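Local coordinates for protein probable transcriptional regulator (Pseudomonas aeruginosa PAO1, PDB 2GEN) that probably binds cis-regulatory DNA through a predicted helix-turn-helix motif and acts as a transcription factor of the TetR family, at residues A[93-98]-A[167-172]. Numbering follows the deposited sequence.
Sequences DWVVAN and QWLAGR
Val95 meets Trp168 and Leu169 through a single methyl group, a compact example of how two helices join near their C-terminal ends in the all-helical C-terminal part of a TetR-family regulator, the part that holds the ligand pocket in relatives. Val95 CG1 lies 3.8 Å from Trp168 CZ3 and approaches the indole obliquely, at the benzo ring rather than the pyrrole. Val95 CG1 also comes within 4.3 Å of Leu169 CD2, so it is shared between neighbouring side chains of helix 150-169. The valine and the tryptophan run past each other in opposite directions. In both, the bond from CA to CB points toward the other segment, and CG1 of Val95 (chi1 165°) and CG of Trp168 (chi1 178°) stand anti to the backbone N, which sets the methyl against the benzo ring. Only carbons meet, and the contact is light, burying 143 Å² on both sides together; the closest CA atoms, those of Val95 and Leu169, are 8.9 Å apart. Other parts of the fold complete it: Leu177 packs on both Val95 and Trp168, while Pro99, Ala102 and Leu106 of helix 99-114 line Leu169.

Each helix ends close to this contact, with its own hydrogen bonds. Helix 150-169 closes in a Schellman motif at Gly171, whose positive phi turns the chain while Arg172 N bonds to Gln167 O at 2.8 Å and Gly171 N to Trp168 O at 3.0 Å; Leu169 O is taken by Arg103. Beyond the turn, Arg172 NH2 donates almost straight (178°) to Gln167 OE1, lying above the carbonyl plane rather than on a lone pair. Where helix 80-97 ends, Asn98 ND2 sits over the rim of one face of the Trp94 indole and reaches a lone pair of Trp94 O at 3.0 Å, in the carbonyl plane.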
ATOM      1  N   ASP A  93     -10.192  -9.828  -8.422  1.00 16.02           N
ATOM      2  CA  ASP A  93     -11.646 -10.126  -8.592  1.00 16.65           C
ATOM      3  C   ASP A  93     -12.429  -9.691  -7.373  1.00 17.91           C
ATOM      4  O   ASP A  93     -13.508  -9.146  -7.516  1.00 19.22           O
ATOM      5  CB  ASP A  93     -11.848 -11.595  -8.855  1.00 17.18           C
ATOM      6  CG  ASP A  93     -11.313 -12.007 -10.215  1.00 16.47           C
ATOM      7  OD1 ASP A  93     -10.955 -11.100 -11.032  1.00 20.47           O
ATOM      8  OD2 ASP A  93     -11.262 -13.229 -10.510  1.00 18.64           O
ATOM      9  N   TRP A  94     -11.902  -9.972  -6.165  1.00 17.21           N
ATOM     10  CA  TRP A  94     -12.572  -9.603  -4.937  1.00 17.73           C
ATOM     11  C   TRP A  94     -12.712  -8.056  -4.827  1.00 18.76           C
ATOM     12  O   TRP A  94     -13.790  -7.532  -4.465  1.00 19.64           O
ATOM     13  CB  TRP A  94     -11.858 -10.210  -3.709  1.00 18.41           C
ATOM     14  CG  TRP A  94     -12.658  -9.953  -2.442  1.00 19.41           C
ATOM     15  CD1 TRP A  94     -13.681 -10.748  -1.905  1.00 22.74           C
ATOM     16  CD2 TRP A  94     -12.540  -8.827  -1.594  1.00 21.33           C
ATOM     17  NE1 TRP A  94     -14.170 -10.150  -0.753  1.00 23.97           N
ATOM     18  CE2 TRP A  94     -13.487  -8.983  -0.539  1.00 21.66           C
ATOM     19  CE3 TRP A  94     -11.711  -7.696  -1.600  1.00 23.53           C
ATOM     20  CZ2 TRP A  94     -13.625  -8.023   0.490  1.00 21.59           C
ATOM     21  CZ3 TRP A  94     -11.844  -6.754  -0.556  1.00 24.67           C
ATOM     22  CH2 TRP A  94     -12.798  -6.939   0.453  1.00 21.17           C
ATOM     23  N   VAL A  95     -11.646  -7.333  -5.196  1.00 17.46           N
ATOM     24  CA  VAL A  95     -11.687  -5.867  -5.151  1.00 18.78           C
ATOM     25  C   VAL A  95     -12.726  -5.349  -6.167  1.00 19.92           C
ATOM     26  O   VAL A  95     -13.518  -4.467  -5.828  1.00 21.20           O
ATOM     27  CB  VAL A  95     -10.318  -5.284  -5.446  1.00 18.60           C
ATOM     28  CG1 VAL A  95     -10.411  -3.764  -5.766  1.00 20.24           C
ATOM     29  CG2 VAL A  95      -9.358  -5.616  -4.274  1.00 18.86           C
ATOM     30  N   VAL A  96     -12.703  -5.888  -7.380  1.00 20.16           N
ATOM     31  CA  VAL A  96     -13.622  -5.395  -8.452  1.00 20.90           C
ATOM     32  C   VAL A  96     -15.103  -5.596  -8.011  1.00 21.15           C
ATOM     33  O   VAL A  96     -15.956  -4.742  -8.283  1.00 21.39           O
ATOM     34  CB  VAL A  96     -13.336  -6.054  -9.811  1.00 21.12           C
ATOM     35  CG1 VAL A  96     -14.499  -5.749 -10.810  1.00 22.99           C
ATOM     36  CG2 VAL A  96     -12.007  -5.543 -10.366  1.00 21.31           C
ATOM     37  N   ALA A  97     -15.371  -6.727  -7.355  1.00 20.15           N
ATOM     38  CA  ALA A  97     -16.698  -7.121  -6.843  1.00 21.69           C
ATOM     39  C   ALA A  97     -17.109  -6.360  -5.588  1.00 22.14           C
ATOM     40  O   ALA A  97     -18.313  -6.218  -5.286  1.00 24.06           O
ATOM     41  CB  ALA A  97     -16.718  -8.589  -6.547  1.00 20.40           C
ATOM     42  N   ASN A  98     -16.106  -5.904  -4.840  1.00 21.62           N
ATOM     43  CA  ASN A  98     -16.305  -5.295  -3.514  1.00 21.15           C
ATOM     44  C   ASN A  98     -15.473  -4.008  -3.318  1.00 22.38           C
ATOM     45  O   ASN A  98     -14.679  -3.938  -2.382  1.00 22.45           O
ATOM     46  CB  ASN A  98     -16.016  -6.308  -2.376  1.00 21.85           C
ATOM     47  CG  ASN A  98     -16.797  -7.608  -2.488  1.00 22.67           C
ATOM     48  OD1 ASN A  98     -17.909  -7.720  -1.965  1.00 23.82           O
ATOM     49  ND2 ASN A  98     -16.214  -8.623  -3.145  1.00 20.88           N
ATOM     50  N   GLN A 167      -4.391   2.637  -6.157  1.00 26.46           N
ATOM     51  CA  GLN A 167      -4.477   3.788  -7.075  1.00 26.75           C
ATOM     52  C   GLN A 167      -5.827   3.857  -7.751  1.00 27.64           C
ATOM     53  O   GLN A 167      -6.418   4.935  -7.889  1.00 28.17           O
ATOM     54  CB  GLN A 167      -3.387   3.684  -8.135  1.00 27.13           C
ATOM     55  CG  GLN A 167      -1.956   3.676  -7.534  1.00 28.63           C
ATOM     56  CD  GLN A 167      -1.696   4.923  -6.702  1.00 35.95           C
ATOM     57  OE1 GLN A 167      -1.612   4.854  -5.474  1.00 39.14           O
ATOM     58  NE2 GLN A 167      -1.599   6.072  -7.368  1.00 38.16           N
ATOM     59  N   TRP A 168      -6.311   2.699  -8.192  1.00 26.96           N
ATOM     60  CA  TRP A 168      -7.600   2.614  -8.875  1.00 28.68           C
ATOM     61  C   TRP A 168      -8.761   3.052  -7.988  1.00 29.40           C
ATOM     62  O   TRP A 168      -9.625   3.837  -8.409  1.00 29.58           O
ATOM     63  CB  TRP A 168      -7.820   1.190  -9.389  1.00 28.56           C
ATOM     64  CG  TRP A 168      -9.151   0.999 -10.058  1.00 29.32           C
ATOM     65  CD1 TRP A 168      -9.533   1.467 -11.294  1.00 30.22           C
ATOM     66  CD2 TRP A 168     -10.262   0.248  -9.547  1.00 28.86           C
ATOM     67  NE1 TRP A 168     -10.822   1.055 -11.568  1.00 32.13           N
ATOM     68  CE2 TRP A 168     -11.290   0.309 -10.511  1.00 29.46           C
ATOM     69  CE3 TRP A 168     -10.488  -0.466  -8.360  1.00 27.62           C
ATOM     70  CZ2 TRP A 168     -12.536  -0.313 -10.314  1.00 31.00           C
ATOM     71  CZ3 TRP A 168     -11.735  -1.107  -8.173  1.00 27.90           C
ATOM     72  CH2 TRP A 168     -12.733  -1.022  -9.139  1.00 29.32           C
ATOM     73  N   LEU A 169      -8.796   2.539  -6.767  1.00 29.75           N
ATOM     74  CA  LEU A 169      -9.847   2.865  -5.816  1.00 30.20           C
ATOM     75  C   LEU A 169      -9.866   4.341  -5.456  1.00 32.03           C
ATOM     76  O   LEU A 169     -10.930   4.911  -5.201  1.00 32.80           O
ATOM     77  CB  LEU A 169      -9.681   2.037  -4.546  1.00 29.26           C
ATOM     78  CG  LEU A 169     -10.009   0.540  -4.699  1.00 26.86           C
ATOM     79  CD1 LEU A 169      -9.374  -0.245  -3.534  1.00 25.99           C
ATOM     80  CD2 LEU A 169     -11.532   0.249  -4.833  1.00 26.91           C
ATOM     81  N   ALA A 170      -8.679   4.946  -5.430  1.00 32.64           N
ATOM     82  CA  ALA A 170      -8.537   6.369  -5.105  1.00 34.45           C
ATOM     83  C   ALA A 170      -8.797   7.271  -6.322  1.00 35.38           C
ATOM     84  O   ALA A 170      -8.670   8.496  -6.227  1.00 36.66           O
ATOM     85  CB  ALA A 170      -7.136   6.617  -4.530  1.00 34.56           C
ATOM     86  N   GLY A 171      -9.168   6.669  -7.446  1.00 35.93           N
ATOM     87  CA  GLY A 171      -9.428   7.394  -8.702  1.00 37.37           C
ATOM     88  C   GLY A 171      -8.176   8.017  -9.306  1.00 38.39           C
ATOM     89  O   GLY A 171      -8.225   9.124  -9.856  1.00 37.97           O
ATOM     90  N   ARG A 172      -7.041   7.317  -9.208  1.00 38.83           N
ATOM     91  CA  ARG A 172      -5.772   7.889  -9.687  1.00 39.78           C
ATOM     92  C   ARG A 172      -5.145   7.157 -10.871  1.00 39.80           C
ATOM     93  O   ARG A 172      -3.963   7.392 -11.178  1.00 40.07           O
ATOM     94  CB  ARG A 172      -4.763   7.992  -8.548  1.00 39.96           C
ATOM     95  CG  ARG A 172      -5.242   8.790  -7.366  1.00 42.03           C
ATOM     96  CD  ARG A 172      -4.102   9.135  -6.448  1.00 46.02           C
ATOM     97  NE  ARG A 172      -3.582   7.992  -5.705  1.00 49.14           N
ATOM     98  CZ  ARG A 172      -3.782   7.772  -4.404  1.00 49.86           C
ATOM     99  NH1 ARG A 172      -4.510   8.610  -3.682  1.00 51.38           N
ATOM    100  NH2 ARG A 172      -3.247   6.707  -3.817  1.00 50.68           N
TER